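Long-range contacts in beta-lactamase (Klebsiella pneumoniae, PDB 6KBY), which probably hydrolyses the amide bond of beta-lactam antibiotics to give substituted beta-amino acids, as a class C enzyme that also binds adenosine monophosphate: residues K74-A78 and D276-E280; H119-L125 and H153-I159; T161-M166 and L223-A227; G266-S270 and S302-I307. All coordinates share one frame; numbering follows the deposited sequence.

Interaction 1 of 4, residues K74-A78 and D276-E280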
loop_
_atom_site.group_PDB
_atom_site.type_symbol
_atom_site.label_atom_id
_atom_site.label_comp_id
_atom_site.label_asym_id
_atom_site.label_seq_id
_atom_site.Cartn_x
_atom_site.Cartn_y
_atom_site.Cartn_z
ATOM N N LYS A 74 -0.664 2.901 3.070
ATOM C CA LYS A 74 -2.077 2.895 3.432
ATOM C C LYS A 74 -2.543 1.502 3.825
ATOM O O LYS A 74 -3.450 1.359 4.658
ATOM C CB LYS A 74 -2.929 3.416 2.274
ATOM C CG LYS A 74 -2.614 4.846 1.860
ATOM C CD LYS A 74 -3.686 5.406 0.933
ATOM C CE LYS A 74 -3.583 6.917 0.796
ATOM N NZ LYS A 74 -2.236 7.330 0.315
ATOM N N THR A 75 -1.952 0.459 3.229
ATOM C CA THR A 75 -2.369 -0.894 3.578
ATOM C C THR A 75 -1.945 -1.260 4.993
ATOM O O THR A 75 -2.577 -2.117 5.617
ATOM C CB THR A 75 -1.850 -1.938 2.577
ATOM O OG1 THR A 75 -0.423 -2.076 2.681
ATOM C CG2 THR A 75 -2.238 -1.596 1.148
ATOM N N PHE A 76 -0.877 -0.641 5.507
ATOM C CA PHE A 76 -0.489 -0.865 6.896
ATOM C C PHE A 76 -1.458 -0.187 7.855
ATOM O O PHE A 76 -1.784 -0.744 8.906
ATOM C CB PHE A 76 0.956 -0.410 7.125
ATOM C CG PHE A 76 1.954 -1.235 6.364
ATOM C CD1 PHE A 76 2.260 -0.930 5.047
ATOM C CD2 PHE A 76 2.530 -2.361 6.929
ATOM C CE1 PHE A 76 3.148 -1.709 4.323
ATOM C CE2 PHE A 76 3.422 -3.146 6.207
ATOM C CZ PHE A 76 3.729 -2.816 4.905
ATOM N N ALA A 77 -1.932 1.012 7.508
ATOM C CA ALA A 77 -2.976 1.648 8.305
ATOM C C ALA A 77 -4.225 0.776 8.346
ATOM O O ALA A 77 -4.850 0.618 9.403
ATOM C CB ALA A 77 -3.295 3.037 7.747
ATOM N N ALA A 78 -4.594 0.184 7.207
ATOM C CA ALA A 78 -5.743 -0.715 7.172
ATOM C C ALA A 78 -5.489 -1.974 7.986
ATOM O O ALA A 78 -6.387 -2.444 8.699
ATOM C CB ALA A 78 -6.099 -1.077 5.732
ATOM N N ASP A 276 -11.444 -2.837 -1.029
ATOM C CA ASP A 276 -11.339 -3.510 0.258
ATOM C C ASP A 276 -10.934 -2.475 1.312
ATOM O O ASP A 276 -11.125 -1.273 1.112
ATOM C CB ASP A 276 -10.328 -4.662 0.186
ATOM C CG ASP A 276 -10.582 -5.654 -0.952
ATOM O OD1 ASP A 276 -11.674 -5.722 -1.558
ATOM O OD2 ASP A 276 -9.600 -6.399 -1.228
ATOM N N LEU A 277 -10.364 -2.907 2.436
ATOM C CA LEU A 277 -9.854 -1.959 3.426
ATOM C C LEU A 277 -8.467 -1.564 2.929
ATOM O O LEU A 277 -7.469 -2.267 3.139
ATOM C CB LEU A 277 -9.824 -2.566 4.825
ATOM C CG LEU A 277 -9.977 -1.528 5.942
ATOM C CD1 LEU A 277 -11.380 -0.927 5.957
ATOM C CD2 LEU A 277 -9.633 -2.118 7.303
ATOM N N MET A 278 -8.430 -0.437 2.208
ATOM C CA MET A 278 -7.262 0.096 1.501
ATOM C C MET A 278 -6.781 -0.746 0.317
ATOM O O MET A 278 -6.535 -0.185 -0.756
ATOM C CB MET A 278 -6.124 0.486 2.451
ATOM C CG MET A 278 -6.498 1.670 3.336
ATOM S SD MET A 278 -6.708 3.172 2.367
ATOM C CE MET A 278 -7.899 4.065 3.368
ATOM N N TRP A 279 -6.634 -2.066 0.468
ATOM C CA TRP A 279 -6.351 -2.900 -0.696
ATOM C C TRP A 279 -7.457 -2.741 -1.733
ATOM O O TRP A 279 -8.609 -2.445 -1.400
ATOM C CB TRP A 279 -6.246 -4.377 -0.309
ATOM C CG TRP A 279 -5.062 -4.722 0.513
ATOM C CD1 TRP A 279 -5.055 -5.041 1.836
ATOM C CD2 TRP A 279 -3.704 -4.810 0.067
ATOM N NE1 TRP A 279 -3.776 -5.318 2.246
ATOM C CE2 TRP A 279 -2.928 -5.184 1.178
ATOM C CE3 TRP A 279 -3.067 -4.606 -1.164
ATOM C CZ2 TRP A 279 -1.547 -5.363 1.095
ATOM C CZ3 TRP A 279 -1.694 -4.786 -1.245
ATOM C CH2 TRP A 279 -0.949 -5.151 -0.122
ATOM N N GLU A 280 -7.095 -2.950 -2.997
ATOM C CA GLU A 280 -8.017 -2.910 -4.118
ATOM C C GLU A 280 -7.882 -4.223 -4.870
ATOM O O GLU A 280 -6.777 -4.763 -4.980
ATOM C CB GLU A 280 -7.661 -1.743 -5.044
ATOM C CG GLU A 280 -7.671 -0.401 -4.324
ATOM C CD GLU A 280 -6.906 0.688 -5.057
ATOM O OE1 GLU A 280 -6.474 0.457 -6.211
ATOM O OE2 GLU A 280 -6.727 1.780 -4.470
#

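Interaction 2 of 4, residues H119-L125 and H153-I159. With AMP (adenosine monophosphate), chain B.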
loop_
_atom_site.group_PDB
_atom_site.type_symbol
_atom_site.label_atom_id
_atom_site.label_comp_id
_atom_site.label_asym_id
_atom_site.label_seq_id
_atom_site.Cartn_x
_atom_site.Cartn_y
_atom_site.Cartn_z
ATOM N N HIS A 119 -12.058 5.033 1.224
ATOM C CA HIS A 119 -12.039 6.246 0.405
ATOM C C HIS A 119 -13.437 6.727 0.046
ATOM O O HIS A 119 -13.627 7.375 -0.985
ATOM C CB HIS A 119 -11.189 6.098 -0.857
ATOM C CG HIS A 119 -9.802 5.629 -0.594
ATOM N ND1 HIS A 119 -8.898 6.345 0.162
ATOM C CD2 HIS A 119 -9.160 4.509 -1.006
ATOM C CE1 HIS A 119 -7.757 5.675 0.207
ATOM N NE2 HIS A 119 -7.889 4.560 -0.493
ATOM N N THR A 120 -14.425 6.453 0.896
ATOM C CA THR A 120 -15.788 6.886 0.616
ATOM C C THR A 120 -16.292 7.971 1.565
ATOM O O THR A 120 -17.495 8.252 1.586
ATOM C CB THR A 120 -16.757 5.695 0.554
ATOM O OG1 THR A 120 -16.711 4.952 1.782
ATOM C CG2 THR A 120 -16.424 4.783 -0.625
ATOM N N SER A 121 -15.405 8.615 2.330
ATOM C CA SER A 121 -15.866 9.736 3.146
ATOM C C SER A 121 -16.156 10.974 2.312
ATOM O O SER A 121 -17.030 11.768 2.677
ATOM C CB SER A 121 -14.868 10.091 4.252
ATOM O OG SER A 121 -13.705 10.731 3.738
ATOM N N GLY A 122 -15.428 11.171 1.215
ATOM C CA GLY A 122 -15.476 12.413 0.472
ATOM C C GLY A 122 -14.382 13.404 0.810
ATOM O O GLY A 122 -14.322 14.469 0.183
ATOM N N LEU A 123 -13.552 13.121 1.808
ATOM C CA LEU A 123 -12.376 13.946 2.045
ATOM C C LEU A 123 -11.506 13.976 0.796
ATOM O O LEU A 123 -11.381 12.977 0.079
ATOM C CB LEU A 123 -11.569 13.395 3.220
ATOM C CG LEU A 123 -12.131 13.720 4.605
ATOM C CD1 LEU A 123 -11.554 12.767 5.634
ATOM C CD2 LEU A 123 -11.831 15.168 4.977
ATOM N N GLN A 124 -10.891 15.130 0.548
ATOM C CA GLN A 124 -10.094 15.324 -0.652
ATOM C C GLN A 124 -8.791 14.523 -0.581
ATOM O O GLN A 124 -8.410 13.967 0.453
ATOM C CB GLN A 124 -9.798 16.809 -0.852
ATOM C CG GLN A 124 -8.864 17.379 0.192
ATOM C CD GLN A 124 -8.775 18.883 0.093
ATOM O OE1 GLN A 124 -9.791 19.560 -0.107
ATOM N NE2 GLN A 124 -7.574 19.422 0.232
ATOM N N LEU A 125 -8.069 14.533 -1.698
ATOM C CA LEU A 125 -6.860 13.729 -1.828
ATOM C C LEU A 125 -5.774 14.170 -0.854
ATOM O O LEU A 125 -5.204 13.345 -0.129
ATOM C CB LEU A 125 -6.367 13.797 -3.273
ATOM C CG LEU A 125 -5.062 13.069 -3.588
ATOM C CD1 LEU A 125 -5.114 11.619 -3.143
ATOM C CD2 LEU A 125 -4.775 13.152 -5.079
ATOM N N HIS A 153 -19.715 8.099 -2.990
ATOM C CA HIS A 153 -18.659 8.283 -3.974
ATOM C C HIS A 153 -17.327 7.859 -3.386
ATOM O O HIS A 153 -17.125 7.867 -2.169
ATOM C CB HIS A 153 -18.585 9.741 -4.435
ATOM C CG HIS A 153 -19.773 10.170 -5.233
ATOM N ND1 HIS A 153 -20.984 10.494 -4.659
ATOM C CD2 HIS A 153 -19.946 10.282 -6.571
ATOM C CE1 HIS A 153 -21.847 10.807 -5.611
ATOM N NE2 HIS A 153 -21.239 10.695 -6.778
ATOM N N ARG A 154 -16.408 7.504 -4.278
ATOM C CA ARG A 154 -15.039 7.182 -3.914
ATOM C C ARG A 154 -14.135 8.329 -4.341
ATOM O O ARG A 154 -14.099 8.691 -5.524
ATOM C CB ARG A 154 -14.596 5.888 -4.588
ATOM C CG ARG A 154 -13.195 5.445 -4.184
ATOM C CD ARG A 154 -12.758 4.221 -4.980
ATOM N NE ARG A 154 -11.458 3.682 -4.579
ATOM C CZ ARG A 154 -10.284 4.081 -5.064
ATOM N NH1 ARG A 154 -10.222 5.051 -5.967
ATOM N NH2 ARG A 154 -9.162 3.510 -4.637
ATOM N N VAL A 155 -13.413 8.888 -3.377
ATOM C CA VAL A 155 -12.384 9.892 -3.603
ATOM C C VAL A 155 -11.167 9.393 -2.839
ATOM O O VAL A 155 -11.144 9.424 -1.607
ATOM C CB VAL A 155 -12.804 11.288 -3.116
ATOM C CG1 VAL A 155 -11.658 12.268 -3.287
ATOM C CG2 VAL A 155 -14.055 11.763 -3.857
ATOM N N TYR A 156 -10.178 8.889 -3.560
ATOM C CA TYR A 156 -8.953 8.421 -2.924
ATOM C C TYR A 156 -8.378 9.547 -2.068
ATOM O O TYR A 156 -8.278 10.693 -2.523
ATOM C CB TYR A 156 -7.987 8.022 -4.039
ATOM C CG TYR A 156 -6.706 7.383 -3.592
ATOM C CD1 TYR A 156 -6.655 6.044 -3.247
ATOM C CD2 TYR A 156 -5.524 8.104 -3.587
ATOM C CE1 TYR A 156 -5.468 5.452 -2.866
ATOM C CE2 TYR A 156 -4.331 7.519 -3.203
ATOM C CZ TYR A 156 -4.318 6.191 -2.833
ATOM O OH TYR A 156 -3.139 5.586 -2.454
ATOM N N SER A 157 -8.034 9.247 -0.815
ATOM C CA SER A 157 -7.753 10.320 0.136
ATOM C C SER A 157 -6.628 9.977 1.098
ATOM O O SER A 157 -6.731 9.012 1.866
ATOM C CB SER A 157 -9.005 10.684 0.932
ATOM O OG SER A 157 -8.714 11.699 1.885
ATOM N N ASN A 158 -5.592 10.820 1.109
ATOM C CA ASN A 158 -4.589 10.721 2.163
ATOM C C ASN A 158 -5.165 11.106 3.517
ATOM O O ASN A 158 -4.758 10.551 4.545
ATOM C CB ASN A 158 -3.388 11.597 1.827
ATOM C CG ASN A 158 -2.666 11.097 0.605
ATOM O OD1 ASN A 158 -2.104 10.013 0.622
ATOM N ND2 ASN A 158 -2.765 11.833 -0.498
ATOM N N ILE A 159 -6.097 12.059 3.543
ATOM C CA ILE A 159 -6.654 12.522 4.811
ATOM C C ILE A 159 -7.481 11.425 5.460
ATOM O O ILE A 159 -7.333 11.134 6.651
ATOM C CB ILE A 159 -7.496 13.797 4.618
ATOM C CG1 ILE A 159 -6.763 14.854 3.789
ATOM C CG2 ILE A 159 -7.903 14.353 5.980
ATOM C CD1 ILE A 159 -7.607 16.104 3.523
HETATM P P AMP B . 0.034 7.207 -2.881
HETATM O O1P AMP B . 1.450 6.820 -3.174
HETATM O O2P AMP B . -1.012 6.960 -3.935
HETATM O "O5'" AMP B . -0.027 8.719 -2.397
HETATM C "C5'" AMP B . 0.877 9.193 -1.410
HETATM C "C4'" AMP B . 1.904 10.128 -1.994
HETATM O "O4'" AMP B . 1.267 11.372 -2.394
HETATM C "C3'" AMP B . 3.008 10.560 -1.039
HETATM O "O3'" AMP B . 4.055 9.614 -0.937
HETATM C "C2'" AMP B . 3.437 11.906 -1.601
HETATM O "O2'" AMP B . 4.273 11.735 -2.738
HETATM C "C1'" AMP B . 2.097 12.469 -2.068
HETATM N N9 AMP B . 1.431 13.244 -1.004
HETATM C C8 AMP B . 0.299 12.886 -0.356
HETATM N N7 AMP B . -0.054 13.820 0.565
HETATM C C5 AMP B . 0.873 14.799 0.512
HETATM C C6 AMP B . 1.102 16.079 1.215
HETATM N N6 AMP B . 0.254 16.503 2.182
HETATM N N1 AMP B . 2.190 16.806 0.864
HETATM C C2 AMP B . 3.042 16.391 -0.094
HETATM N N3 AMP B . 2.892 15.238 -0.775
HETATM C C4 AMP B . 1.846 14.415 -0.522
HETATM O O HOH W 1 -19.047 9.513 -0.689
HETATM O O HOH W 2 -12.651 10.482 0.367
#

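Interaction 3 of 4, residues T161-M166 and L223-A227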
loop_
_atom_site.group_PDB
_atom_site.type_symbol
_atom_site.label_atom_id
_atom_site.label_comp_id
_atom_site.label_asym_id
_atom_site.label_seq_id
_atom_site.Cartn_x
_atom_site.Cartn_y
_atom_site.Cartn_z
ATOM N N THR A 161 -7.281 8.235 5.017
ATOM C CA THR A 161 -6.372 7.193 5.488
ATOM C C THR A 161 -5.710 7.603 6.790
ATOM O O THR A 161 -5.519 6.775 7.691
ATOM C CB THR A 161 -5.301 6.896 4.438
ATOM O OG1 THR A 161 -5.910 6.669 3.165
ATOM C CG2 THR A 161 -4.501 5.674 4.840
ATOM N N GLY A 162 -5.349 8.881 6.901
ATOM C CA GLY A 162 -4.809 9.382 8.151
ATOM C C GLY A 162 -5.748 9.151 9.316
ATOM O O GLY A 162 -5.333 8.690 10.382
ATOM N N LEU A 163 -7.036 9.465 9.126
ATOM C CA LEU A 163 -8.013 9.239 10.187
ATOM C C LEU A 163 -8.148 7.763 10.515
ATOM O O LEU A 163 -8.275 7.398 11.687
ATOM C CB LEU A 163 -9.373 9.815 9.797
ATOM C CG LEU A 163 -9.418 11.339 9.721
ATOM C CD1 LEU A 163 -10.798 11.827 9.300
ATOM C CD2 LEU A 163 -8.999 11.972 11.047
ATOM N N LEU A 164 -8.146 6.900 9.496
ATOM C CA LEU A 164 -8.240 5.464 9.739
ATOM C C LEU A 164 -7.138 4.994 10.680
ATOM O O LEU A 164 -7.399 4.301 11.673
ATOM C CB LEU A 164 -8.167 4.703 8.414
ATOM C CG LEU A 164 -8.217 3.179 8.513
ATOM C CD1 LEU A 164 -9.625 2.720 8.882
ATOM C CD2 LEU A 164 -7.737 2.546 7.208
ATOM N N GLY A 165 -5.891 5.348 10.367
ATOM C CA GLY A 165 -4.781 4.908 11.197
ATOM C C GLY A 165 -4.779 5.559 12.564
ATOM O O GLY A 165 -4.462 4.919 13.570
ATOM N N MET A 166 -5.123 6.843 12.619
ATOM C CA MET A 166 -5.186 7.555 13.891
ATOM C C MET A 166 -6.200 6.907 14.828
ATOM O O MET A 166 -5.921 6.693 16.015
ATOM C CB MET A 166 -5.555 9.011 13.615
ATOM C CG MET A 166 -5.591 9.926 14.825
ATOM S SD MET A 166 -6.294 11.532 14.391
ATOM C CE MET A 166 -8.037 11.165 14.526
ATOM N N LEU A 223 -0.247 13.429 9.978
ATOM C CA LEU A 223 -0.924 12.203 9.536
ATOM C C LEU A 223 -0.268 11.573 8.312
ATOM O O LEU A 223 -0.879 10.739 7.626
ATOM C CB LEU A 223 -2.434 12.385 9.327
ATOM C CG LEU A 223 -3.265 12.747 10.560
ATOM C CD1 LEU A 223 -4.752 12.768 10.221
ATOM C CD2 LEU A 223 -2.997 11.812 11.735
ATOM N N GLY A 224 0.987 11.938 8.035
ATOM C CA GLY A 224 1.680 11.389 6.885
ATOM C C GLY A 224 2.152 9.964 7.060
ATOM O O GLY A 224 2.231 9.210 6.083
ATOM N N ASN A 225 2.482 9.567 8.286
ATOM C CA ASN A 225 2.905 8.189 8.500
ATOM C C ASN A 225 1.842 7.216 8.018
ATOM O O ASN A 225 2.153 6.210 7.366
ATOM C CB ASN A 225 3.200 7.949 9.976
ATOM C CG ASN A 225 4.580 8.413 10.380
ATOM O OD1 ASN A 225 5.490 8.485 9.561
ATOM N ND2 ASN A 225 4.743 8.716 11.656
ATOM N N GLU A 226 0.579 7.510 8.344
ATOM C CA GLU A 226 -0.541 6.658 7.964
ATOM C C GLU A 226 -0.663 6.536 6.453
ATOM O O GLU A 226 -0.942 5.448 5.931
ATOM C CB GLU A 226 -1.830 7.278 8.501
ATOM C CG GLU A 226 -2.064 7.156 9.994
ATOM C CD GLU A 226 -1.436 8.243 10.848
ATOM O OE1 GLU A 226 -0.532 8.984 10.399
ATOM O OE2 GLU A 226 -1.877 8.339 12.021
ATOM N N ALA A 227 -0.490 7.649 5.736
ATOM C CA ALA A 227 -0.788 7.697 4.312
ATOM C C ALA A 227 0.394 7.347 3.424
ATOM O O ALA A 227 0.185 6.803 2.333
ATOM C CB ALA A 227 -1.324 9.079 3.929
#

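Interaction 4 of 4, residues G266-S270 and S302-I307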
loop_
_atom_site.group_PDB
_atom_site.type_symbol
_atom_site.label_atom_id
_atom_site.label_comp_id
_atom_site.label_asym_id
_atom_site.label_seq_id
_atom_site.Cartn_x
_atom_site.Cartn_y
_atom_site.Cartn_z
ATOM N N GLY A 266 -14.307 -7.168 0.693
ATOM C CA GLY A 266 -14.769 -6.229 -0.317
ATOM C C GLY A 266 -15.979 -5.444 0.143
ATOM O O GLY A 266 -17.018 -6.022 0.482
ATOM N N TYR A 267 -15.860 -4.116 0.161
ATOM C CA TYR A 267 -16.879 -3.254 0.746
ATOM C C TYR A 267 -17.611 -2.379 -0.257
ATOM O O TYR A 267 -18.778 -2.044 -0.022
ATOM C CB TYR A 267 -16.257 -2.356 1.821
ATOM C CG TYR A 267 -15.754 -3.105 3.027
ATOM C CD1 TYR A 267 -16.638 -3.735 3.887
ATOM C CD2 TYR A 267 -14.393 -3.181 3.311
ATOM C CE1 TYR A 267 -16.191 -4.413 4.997
ATOM C CE2 TYR A 267 -13.932 -3.857 4.428
ATOM C CZ TYR A 267 -14.837 -4.474 5.266
ATOM O OH TYR A 267 -14.419 -5.150 6.393
ATOM N N PHE A 268 -16.960 -1.972 -1.344
ATOM C CA PHE A 268 -17.597 -1.146 -2.356
ATOM C C PHE A 268 -17.099 -1.576 -3.723
ATOM O O PHE A 268 -15.951 -2.001 -3.880
ATOM C CB PHE A 268 -17.269 0.351 -2.203
ATOM C CG PHE A 268 -17.896 0.998 -1.000
ATOM C CD1 PHE A 268 -17.250 0.971 0.221
ATOM C CD2 PHE A 268 -19.126 1.642 -1.092
ATOM C CE1 PHE A 268 -17.826 1.556 1.333
ATOM C CE2 PHE A 268 -19.695 2.245 0.019
ATOM C CZ PHE A 268 -19.051 2.195 1.226
ATOM N N LYS A 269 -17.965 -1.434 -4.715
ATOM C CA LYS A 269 -17.560 -1.505 -6.108
ATOM C C LYS A 269 -17.467 -0.090 -6.648
ATOM O O LYS A 269 -18.312 0.756 -6.345
ATOM C CB LYS A 269 -18.586 -2.280 -6.936
ATOM C CG LYS A 269 -18.523 -3.775 -6.737
ATOM C CD LYS A 269 -19.376 -4.480 -7.772
ATOM C CE LYS A 269 -18.499 -5.035 -8.873
ATOM N NZ LYS A 269 -18.845 -6.446 -9.194
ATOM N N SER A 270 -16.436 0.169 -7.439
ATOM C CA SER A 270 -16.301 1.465 -8.089
ATOM C C SER A 270 -15.526 1.243 -9.373
ATOM O O SER A 270 -14.407 0.720 -9.337
ATOM C CB SER A 270 -15.562 2.447 -7.178
ATOM O OG SER A 270 -15.661 3.771 -7.669
ATOM N N SER A 302 -15.345 8.991 -8.255
ATOM C CA SER A 302 -16.167 8.006 -8.941
ATOM C C SER A 302 -17.355 7.640 -8.062
ATOM O O SER A 302 -17.358 7.867 -6.851
ATOM C CB SER A 302 -15.368 6.740 -9.271
ATOM O OG SER A 302 -14.763 6.210 -8.099
ATOM N N VAL A 303 -18.381 7.064 -8.687
ATOM C CA VAL A 303 -19.504 6.524 -7.933
ATOM C C VAL A 303 -19.055 5.265 -7.203
ATOM O O VAL A 303 -18.321 4.436 -7.757
ATOM C CB VAL A 303 -20.668 6.225 -8.895
ATOM C CG1 VAL A 303 -21.784 5.459 -8.190
ATOM C CG2 VAL A 303 -21.202 7.517 -9.493
ATOM N N ALA A 304 -19.491 5.106 -5.953
ATOM C CA ALA A 304 -19.219 3.900 -5.180
ATOM C C ALA A 304 -20.536 3.214 -4.857
ATOM O O ALA A 304 -21.527 3.877 -4.538
ATOM C CB ALA A 304 -18.482 4.231 -3.883
ATOM N N THR A 305 -20.552 1.891 -4.955
ATOM C CA THR A 305 -21.752 1.120 -4.688
ATOM C C THR A 305 -21.454 0.110 -3.590
ATOM O O THR A 305 -20.487 -0.653 -3.708
ATOM C CB THR A 305 -22.207 0.396 -5.964
ATOM O OG1 THR A 305 -22.512 1.371 -6.971
ATOM C CG2 THR A 305 -23.450 -0.439 -5.689
ATOM N N PRO A 306 -22.223 0.085 -2.507
ATOM C CA PRO A 306 -21.901 -0.825 -1.401
ATOM C C PRO A 306 -22.002 -2.284 -1.818
ATOM O O PRO A 306 -22.786 -2.655 -2.693
ATOM C CB PRO A 306 -22.963 -0.496 -0.345
ATOM C CG PRO A 306 -23.541 0.799 -0.756
ATOM C CD PRO A 306 -23.413 0.904 -2.226
ATOM N N ILE A 307 -21.186 -3.113 -1.174
ATOM C CA ILE A 307 -21.317 -4.564 -1.218
ATOM C C ILE A 307 -21.779 -4.971 0.176
ATOM O O ILE A 307 -21.000 -4.938 1.132
ATOM C CB ILE A 307 -20.000 -5.253 -1.594
ATOM C CG1 ILE A 307 -19.449 -4.702 -2.912
ATOM C CG2 ILE A 307 -20.204 -6.755 -1.681
ATOM C CD1 ILE A 307 -18.026 -5.144 -3.211
HETATM O O HOH W 3 -20.288 1.813 -8.444
#

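Interaction 1 of 4, residues K74-A78 and D276-E280
Thr75 and Trp279 meet where helix 72-86, at whose start Ser71 and Lys74 fit the SxxK motif of serine beta-lactamases, packs against the loop joining strands 273-275 and 280-283. The contact is buried and has no hydrogen bond between its two segments.

A CH-pi contact comes first. The Thr75 methyl CG2 lies 3.6 Å from the centroid of the six-membered ring of Trp279, 9° off the ring normal, so it presses squarely on that face. While CG2 sits over the ring, OG1 lies near its rim at CZ2 and bonds to Leu72 O and the hydroxyl of Tyr240.

Apolar packing makes up the rest. Ala78 is small enough to let the loop come close: its CB lies 3.6 Å from Met278 CB and 3.9 Å from Leu277 CG. Met278, with positive phi at the turn of the loop, bends at chi2 (-66°) and runs obliquely across the base of the Lys74 side chain. Beyond this point the lysine leads away to the AMP pocket, where NZ is hydrogen-bonded to Ser71, Asn158 and Ala227 O; the thioether thus flanks the aliphatic part of Lys74. Met278 SD stands 3.8 Å from Lys74 CB.

Interaction 2 of 4, residues H119-L125 and H153-I159
His119 to Leu125 and His153 to Ile159 form a mainly polar contact between a loop and the strand-to-helix connection 153-159, beside the AMP pocket, where the chain leaves edge strand 153-154 and enters helix 158-171. At the strand end, Val155 N donates to His119 O, and water 2 ties Leu123 O to Val155 O.

The His119 ring sits with one face under Tyr156 CD1, which lies 3.4 Å from NE2; the two rings are oblique, their planes 44° apart. At the edge of the tyrosine ring, Leu125 CD1 comes within 3.6 Å of CD2. Ser157, the N-cap of the helix, extends OG anti to its backbone N (chi1 178°) and donates to Gln124 O at 2.7 Å. Its OG also accepts from Gly160 N, so one hydroxyl joins loop and helix start.

Leu125 O is gripped twice by Asn158: by the backbone N at 2.8 Å and by ND2 at 2.9 Å, the latter donor 48° out of the carbonyl plane. The ND2 bond, with OD1 held by Lys74, limits the amide's rotation; the backbone bond fixes the helix start. The loop is therefore a second shell that orients Asn158 and walls in Tyr156, whose OH lies 2.9 Å from AMP O2P and is hydrogen-bonded to Lys321 NZ.

Interaction 3 of 4, residues T161-M166 and L223-A227
Thr161 meets Glu226 and Ala227 near the start of helix 158-171, with its methyl CG2 3.7 Å from Glu226 O. The methyl is anti to the backbone N (chi1 of OG1 -50°) and reaches the short helix 224-228, while OG1 turns back along its own helix to Ser157 O. A threonine suits this place because its two branches serve two surroundings.

Gly162 follows, and the lack of a side chain lets Leu223 and Glu226 lie directly on the helix backbone: Leu223 CD1 is 3.9 Å from Gly162 C, and Glu226 CG is 3.6 Å from Gly162 O. Leu163 adds only a loose touch, CD2 to Leu223 CD1 at 4.4 Å.

One turn after Thr161, Gly165 opens the same surface again, its CA 3.7 Å from Glu226 CG. The glutamate is a knob in a hole formed by Thr161, Gly162, Gly165 and Met166; CG rests on the two glycines, and the bend at chi2 (86°) turns the carboxylate toward Met166, with Glu226 OE2 3.6 Å from Met166 N. Leu223 CD2 approaches Met166 CB at 4.2 Å.

Leu223, the N-cap residue of helix 224-228, also rests on Leu137 of helix 134-143, and Glu226 touches Tyr176 of helix 176-187. Thr161 faces Lys74 and Ala77, so the start of helix 158-171 meets both helix 72-86 and helix 224-228, which also touch each other through Lys74 and Ala227 O.

Interaction 4 of 4, residues G266-S270 and S302-I307
Ser270 OG lies between two polar groups of the facing strand: it donates to Val303 O at 2.7 Å and stands 2.6 Å from Ser302 OG. The Val303 carbonyl is approached from above its plane, with the donor 42° out of it. The reach comes from chi1 of Ser270 (-168°), which sets OG anti to the backbone N and directs it across the gap. Serine fits here, being short enough to bond to the backbone of the neighbouring strand. Water 3 sits close by, donating to Lys269 O and, weakly, to Val303 O, and lying 2.7 Å from Thr305 OG1.

Strands 266-270 and 302-311 are antiparallel neighbours in the large sheet of the fold, and their backbone bonds set the register. Lys269 and Thr305 form a hydrogen-bonded pair, Lys269 N to Thr305 O at 2.8 Å and Thr305 N to Lys269 O at 2.9 Å, both donors in the carbonyl plane. Phe268 and Pro306 form the next, non-hydrogen-bonded pair, where proline's missing N-H takes no bond from this pairing. Beyond them, Ile307 N donates to Tyr267 O from 50° out of the carbonyl plane, where Tyr267 and Phe268 make a classic beta bulge against Gln275.

Side chains divide between the two faces. On one, the Phe268 ring lies obliquely beside Pro306 and Ala304, with CD2 3.9 Å from Ala304 CB, and reaches Thr120 of a covering loop. On the other are Lys269 and Thr305. Ile307 crosses the Lys269 chain at about a right angle, its CD1 3.8 Å from Lys269 CG.

Interactions 1 and 3 are buried and join their segments without a hydrogen bond, by methyl, thioether and glycine-backbone packing. Interaction 2, also largely buried, relies on main-chain carbonyls and a capping serine beside the pocket, whereas interaction 4 is partly exposed and is strand pairing. Helix 158-171 serves both interactions 2 and 3. The first three converge on Lys74, whose NZ contacts Asn158 OD1 at 2.7 Å and Ala227 O at 3.2 Å. A salt bridge from Glu280 to Arg154 also ties interaction 1 to interaction 2, and Arg154 N bonds to Ser302 O, joining interaction 2 to interaction 4 within the sheet. Interactions 3 and 4 do not touch.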